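PDB 6CUL: pyoverdine synthetase F from Pseudomonas aeruginosa PAO1, which belongs to the pyoverdine synthetases and folds as a single-chain alpha/beta protein around a mixed central beta sheet. Local coordinates for residues V24-E29 with R252-N257; T47-A52 with A263-L268. All coordinates share one frame; numbering follows the deposited sequence.

Contact 1. Residues V24-E29 with R252-N257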
loop_
_atom_site.group_PDB
_atom_site.type_symbol
_atom_site.label_atom_id
_atom_site.label_comp_id
_atom_site.label_asym_id
_atom_site.label_seq_id
_atom_site.Cartn_x
_atom_site.Cartn_y
_atom_site.Cartn_z
ATOM N N VAL A 24 -12.480 3.977 -12.909
ATOM C CA VAL A 24 -13.553 3.289 -12.282
ATOM C C VAL A 24 -14.783 4.139 -12.274
ATOM O O VAL A 24 -14.687 5.320 -12.218
ATOM C CB VAL A 24 -13.241 2.859 -10.855
ATOM C CG1 VAL A 24 -12.148 1.826 -10.818
ATOM C CG2 VAL A 24 -12.956 4.064 -9.997
ATOM N N PRO A 25 -15.931 3.539 -12.441
ATOM C CA PRO A 25 -17.149 4.302 -12.361
ATOM C C PRO A 25 -17.346 4.807 -10.907
ATOM O O PRO A 25 -17.240 4.078 -9.985
ATOM C CB PRO A 25 -18.194 3.288 -12.761
ATOM C CG PRO A 25 -17.556 1.971 -12.658
ATOM C CD PRO A 25 -16.155 2.219 -13.007
ATOM N N TYR A 26 -17.647 6.086 -10.778
ATOM C CA TYR A 26 -17.783 6.800 -9.529
ATOM C C TYR A 26 -18.867 7.834 -9.698
ATOM O O TYR A 26 -19.012 8.334 -10.774
ATOM C CB TYR A 26 -16.446 7.511 -9.278
ATOM C CG TYR A 26 -16.420 8.404 -8.105
ATOM C CD1 TYR A 26 -16.131 7.921 -6.855
ATOM C CD2 TYR A 26 -16.701 9.717 -8.229
ATOM C CE1 TYR A 26 -16.152 8.725 -5.774
ATOM C CE2 TYR A 26 -16.722 10.514 -7.154
ATOM C CZ TYR A 26 -16.451 10.005 -5.937
ATOM O OH TYR A 26 -16.444 10.820 -4.906
ATOM N N LYS A 27 -19.761 7.986 -8.718
ATOM C CA LYS A 27 -20.768 9.037 -8.767
ATOM C C LYS A 27 -21.596 9.089 -10.063
ATOM O O LYS A 27 -21.958 10.177 -10.529
ATOM C CB LYS A 27 -20.026 10.331 -8.774
ATOM C CG LYS A 27 -20.025 11.105 -7.532
ATOM C CD LYS A 27 -19.184 12.344 -7.786
ATOM C CE LYS A 27 -19.988 13.535 -8.214
ATOM N NZ LYS A 27 -19.015 14.574 -8.575
ATOM N N GLY A 28 -21.921 7.975 -10.661
ATOM C CA GLY A 28 -22.593 8.015 -11.920
ATOM C C GLY A 28 -21.697 8.214 -13.137
ATOM O O GLY A 28 -22.172 8.158 -14.224
ATOM N N GLU A 29 -20.419 8.501 -12.991
ATOM C CA GLU A 29 -19.523 8.542 -14.141
ATOM C C GLU A 29 -18.218 7.857 -13.918
ATOM O O GLU A 29 -18.295 6.790 -13.540
ATOM C CB GLU A 29 -19.419 9.865 -14.834
ATOM C CG GLU A 29 -19.908 9.663 -16.253
ATOM C CD GLU A 29 -19.528 8.305 -16.805
ATOM O OE1 GLU A 29 -18.412 8.146 -17.275
ATOM O OE2 GLU A 29 -20.341 7.392 -16.790
ATOM N N ARG A 252 -12.769 3.627 -1.734
ATOM C CA ARG A 252 -11.354 3.514 -1.938
ATOM C C ARG A 252 -10.786 4.738 -2.567
ATOM O O ARG A 252 -9.842 5.208 -2.110
ATOM C CB ARG A 252 -11.008 2.339 -2.860
ATOM C CG ARG A 252 -11.118 0.963 -2.254
ATOM C CD ARG A 252 -10.377 -0.159 -2.998
ATOM N NE ARG A 252 -10.290 -0.069 -4.403
ATOM C CZ ARG A 252 -10.747 -0.969 -5.220
ATOM N NH1 ARG A 252 -11.306 -2.037 -4.799
ATOM N NH2 ARG A 252 -10.597 -0.781 -6.480
ATOM N N TRP A 253 -11.404 5.207 -3.626
ATOM C CA TRP A 253 -10.968 6.392 -4.289
ATOM C C TRP A 253 -11.057 7.570 -3.316
ATOM O O TRP A 253 -10.114 8.159 -3.088
ATOM C CB TRP A 253 -11.844 6.615 -5.543
ATOM C CG TRP A 253 -11.334 7.581 -6.548
ATOM C CD1 TRP A 253 -10.614 7.313 -7.637
ATOM C CD2 TRP A 253 -11.510 8.976 -6.532
ATOM N NE1 TRP A 253 -10.327 8.421 -8.286
ATOM C CE2 TRP A 253 -10.871 9.474 -7.631
ATOM C CE3 TRP A 253 -12.156 9.860 -5.678
ATOM C CZ2 TRP A 253 -10.843 10.823 -7.900
ATOM C CZ3 TRP A 253 -12.115 11.147 -5.931
ATOM C CH2 TRP A 253 -11.469 11.640 -7.035
ATOM N N ASN A 254 -12.143 7.801 -2.672
ATOM C CA ASN A 254 -12.174 8.907 -1.793
ATOM C C ASN A 254 -11.161 8.879 -0.632
ATOM O O ASN A 254 -10.595 9.867 -0.313
ATOM C CB ASN A 254 -13.545 9.029 -1.255
ATOM C CG ASN A 254 -14.498 9.533 -2.267
ATOM O OD1 ASN A 254 -14.137 9.942 -3.304
ATOM N ND2 ASN A 254 -15.725 9.492 -1.942
ATOM N N ASN A 255 -10.982 7.764 0.019
ATOM C CA ASN A 255 -9.982 7.678 1.034
ATOM C C ASN A 255 -8.586 7.849 0.422
ATOM O O ASN A 255 -7.769 8.440 1.016
ATOM C CB ASN A 255 -10.109 6.434 1.863
ATOM C CG ASN A 255 -9.515 6.599 3.217
ATOM O OD1 ASN A 255 -9.724 7.584 3.865
ATOM N ND2 ASN A 255 -8.747 5.652 3.625
ATOM N N PHE A 256 -8.342 7.291 -0.748
ATOM C CA PHE A 256 -7.093 7.495 -1.424
ATOM C C PHE A 256 -6.965 8.944 -1.731
ATOM O O PHE A 256 -5.934 9.443 -1.537
ATOM C CB PHE A 256 -7.052 6.891 -2.789
ATOM C CG PHE A 256 -6.395 5.582 -2.890
ATOM C CD1 PHE A 256 -6.277 4.763 -1.835
ATOM C CD2 PHE A 256 -5.995 5.117 -4.133
ATOM C CE1 PHE A 256 -5.710 3.522 -1.998
ATOM C CE2 PHE A 256 -5.446 3.901 -4.295
ATOM C CZ PHE A 256 -5.292 3.111 -3.241
ATOM N N ASN A 257 -7.987 9.602 -2.275
ATOM C CA ASN A 257 -7.942 11.022 -2.562
ATOM C C ASN A 257 -8.211 12.006 -1.359
ATOM O O ASN A 257 -7.648 13.034 -1.316
ATOM C CB ASN A 257 -8.695 11.325 -3.878
ATOM C CG ASN A 257 -8.117 10.559 -5.131
ATOM O OD1 ASN A 257 -7.443 11.107 -5.951
ATOM N ND2 ASN A 257 -8.430 9.358 -5.262
#
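Over one face of the Y26 ring lies CE3 of W253, 4.2 Å from CE1 of Y26. The two rings are tilted rather than stacked: the centroid of the tyrosine ring and that of the six-membered ring of W253 are 5.1 Å apart, and the planes meet at 40°. At the edge of the tyrosine ring, in its plane, sits ND2 of N254, while OD1 of the same amide lies in the plane of the indole at its edge. N257 covers a face of W253, its ND2 held 3.3 Å above the indole plane, over the centre.

That second amide is fixed by its bond from N257 ND2 to the carbonyl O of W253, 3.0 Å long and almost straight at 175°; the same oxygen also takes the helical bond from N257 N. On the other side of the contact, Y26 ends the first strand of a two-stranded beta hairpin, strands 23-26 and 29-32, closed by a two-residue type I' turn from Y26 to E29. The positive phi angles of K27 and G28 are those of that turn, and Y26 N gives to E29 O while E29 N gives to Y26 O. With chi1 at 175° the tyrosine ring swings away from its own N and carries the hydroxyl to helix 248-271. The N254 amide crosses it almost perpendicularly, and ND2 gives a weak, bent hydrogen bond of 3.3 Å to Y26 OH. The indole NE1 of W253 is spent on the hairpin too, bonding to the backbone O of Y32.

Contact 2. Residues T47-A52 with A263-L268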
loop_
_atom_site.group_PDB
_atom_site.type_symbol
_atom_site.label_atom_id
_atom_site.label_comp_id
_atom_site.label_asym_id
_atom_site.label_seq_id
_atom_site.Cartn_x
_atom_site.Cartn_y
_atom_site.Cartn_z
ATOM N N THR A 47 6.338 19.264 -5.697
ATOM C CA THR A 47 6.351 19.899 -4.416
ATOM C C THR A 47 7.669 19.824 -3.720
ATOM O O THR A 47 8.506 19.145 -4.097
ATOM C CB THR A 47 5.299 19.289 -3.506
ATOM O OG1 THR A 47 5.663 17.973 -3.152
ATOM C CG2 THR A 47 3.989 19.253 -4.134
ATOM N N ALA A 48 7.811 20.555 -2.649
ATOM C CA ALA A 48 8.974 20.491 -1.800
ATOM C C ALA A 48 9.299 19.083 -1.214
ATOM O O ALA A 48 10.401 18.880 -0.843
ATOM C CB ALA A 48 8.874 21.525 -0.705
ATOM N N LEU A 49 8.350 18.148 -1.142
ATOM C CA LEU A 49 8.572 16.819 -0.684
ATOM C C LEU A 49 9.675 16.224 -1.502
ATOM O O LEU A 49 10.438 15.412 -1.019
ATOM C CB LEU A 49 7.270 15.982 -0.775
ATOM C CG LEU A 49 7.249 14.508 -0.277
ATOM C CD1 LEU A 49 7.412 14.397 1.258
ATOM C CD2 LEU A 49 6.015 13.735 -0.683
ATOM N N GLY A 50 9.697 16.617 -2.768
ATOM C CA GLY A 50 10.737 16.205 -3.633
ATOM C C GLY A 50 12.046 16.725 -3.119
ATOM O O GLY A 50 12.997 16.016 -3.196
ATOM N N ASP A 51 12.105 17.915 -2.566
ATOM C CA ASP A 51 13.345 18.411 -2.020
ATOM C C ASP A 51 13.927 17.531 -0.905
ATOM O O ASP A 51 15.074 17.613 -0.684
ATOM C CB ASP A 51 13.204 19.843 -1.499
ATOM C CG ASP A 51 12.950 20.824 -2.554
ATOM O OD1 ASP A 51 13.217 20.527 -3.691
ATOM O OD2 ASP A 51 12.497 21.886 -2.277
ATOM N N ALA A 52 13.111 16.792 -0.193
ATOM C CA ALA A 52 13.562 15.960 0.896
ATOM C C ALA A 52 13.923 14.517 0.644
ATOM O O ALA A 52 14.550 13.952 1.480
ATOM C CB ALA A 52 12.528 15.980 2.014
ATOM N N ALA A 263 -1.963 11.826 3.919
ATOM C CA ALA A 263 -1.253 11.300 5.011
ATOM C C ALA A 263 0.126 10.845 4.608
ATOM O O ALA A 263 1.023 11.077 5.320
ATOM C CB ALA A 263 -2.032 10.191 5.686
ATOM N N LEU A 264 0.276 10.173 3.498
ATOM C CA LEU A 264 1.558 9.756 3.129
ATOM C C LEU A 264 2.489 10.930 2.888
ATOM O O LEU A 264 3.576 10.859 3.285
ATOM C CB LEU A 264 1.501 8.834 1.936
ATOM C CG LEU A 264 2.743 8.587 1.124
ATOM C CD1 LEU A 264 3.772 7.781 1.839
ATOM C CD2 LEU A 264 2.345 8.056 -0.208
ATOM N N HIS A 265 2.073 11.952 2.185
ATOM C CA HIS A 265 2.929 13.100 1.996
ATOM C C HIS A 265 3.215 13.930 3.260
ATOM O O HIS A 265 4.313 14.185 3.560
ATOM C CB HIS A 265 2.406 13.980 0.901
ATOM C CG HIS A 265 1.932 13.234 -0.315
ATOM N ND1 HIS A 265 1.117 13.799 -1.256
ATOM C CD2 HIS A 265 2.070 11.944 -0.669
ATOM C CE1 HIS A 265 0.807 12.902 -2.153
ATOM N NE2 HIS A 265 1.367 11.769 -1.817
ATOM N N GLU A 266 2.217 14.276 4.022
ATOM C CA GLU A 266 2.455 14.981 5.240
ATOM C C GLU A 266 3.295 14.161 6.181
ATOM O O GLU A 266 4.132 14.710 6.767
ATOM C CB GLU A 266 1.189 15.372 5.948
ATOM C CG GLU A 266 0.530 16.623 5.437
ATOM C CD GLU A 266 -0.605 17.077 6.298
ATOM O OE1 GLU A 266 -1.481 16.299 6.653
ATOM O OE2 GLU A 266 -0.595 18.236 6.627
ATOM N N GLY A 267 3.064 12.865 6.255
ATOM C CA GLY A 267 3.866 12.020 7.064
ATOM C C GLY A 267 5.327 12.010 6.621
ATOM O O GLY A 267 6.154 12.061 7.441
ATOM N N LEU A 268 5.620 11.908 5.340
ATOM C CA LEU A 268 6.983 11.973 4.880
ATOM C C LEU A 268 7.610 13.364 5.205
ATOM O O LEU A 268 8.634 13.429 5.769
ATOM C CB LEU A 268 7.105 11.613 3.386
ATOM C CG LEU A 268 6.899 10.174 2.875
ATOM C CD1 LEU A 268 6.864 10.056 1.368
ATOM C CD2 LEU A 268 7.841 9.132 3.411
#
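L49 and H265 bring the backbones closest, their CA atoms 7.3 Å apart, where a short, weakly bonded helical turn at about 49-52 faces one side of the long helix 248-271. T47 marks the break just before it, being the first residue past helix 36-46 to leave helical backbone angles. Its OG1 accepts a weak capping bond from L49 N, 3.4 Å long, and bonds to A43 O of the helix just ended, while G50 N gives to the carbonyl O of T47. The chain thus passes from one helix into the next through T47, and L49, which carries the contact, comes from the first turn.

What crosses is van der Waals packing by the forked end of L49. With CG anti to the backbone N (chi1 -178°), the side chain runs out toward the long helix and splits its two methyls between residues one turn apart on it. CD1 goes to L268, 3.5 Å from its CB, and also lies 3.9 Å from the backbone O of H265. CD2 meets the base of the histidine instead, 3.9 Å from CB of H265 and slightly farther from CG, so the root of that side chain, rather than its ring nitrogens, is what L49 touches. The side chains of L49 and H265 cross at about a right angle.

Helix 36-46 backs the same site: A43 touches both L49 and H265, and L40 touches L268. The long helix also rests on the central sheet, L264 and L268 against F221 of strand 216-223 and A263 against V237 of strand 233-241.

In the fold
Both contacts use helix 248-271; their centres are about 24 Å apart, and they do not touch each other; the nearest atoms are about 7 Å apart. Contact 1 is a surface contact, where the helix meets the hairpin 23-32 that stands apart from the main sheet. Contact 2 is buried, where the helix meets the short turn that follows helix 36-46 and leads on to strand 55-60 of that sheet. The chemistry differs accordingly: contact 1 combines tilted rings with one amide and a weak hydrogen bond, whereas contact 2 is leucine packing against the flank of the helix, with no hydrogen bond between its segments. One helix thus joins two separate N-terminal parts of the chain.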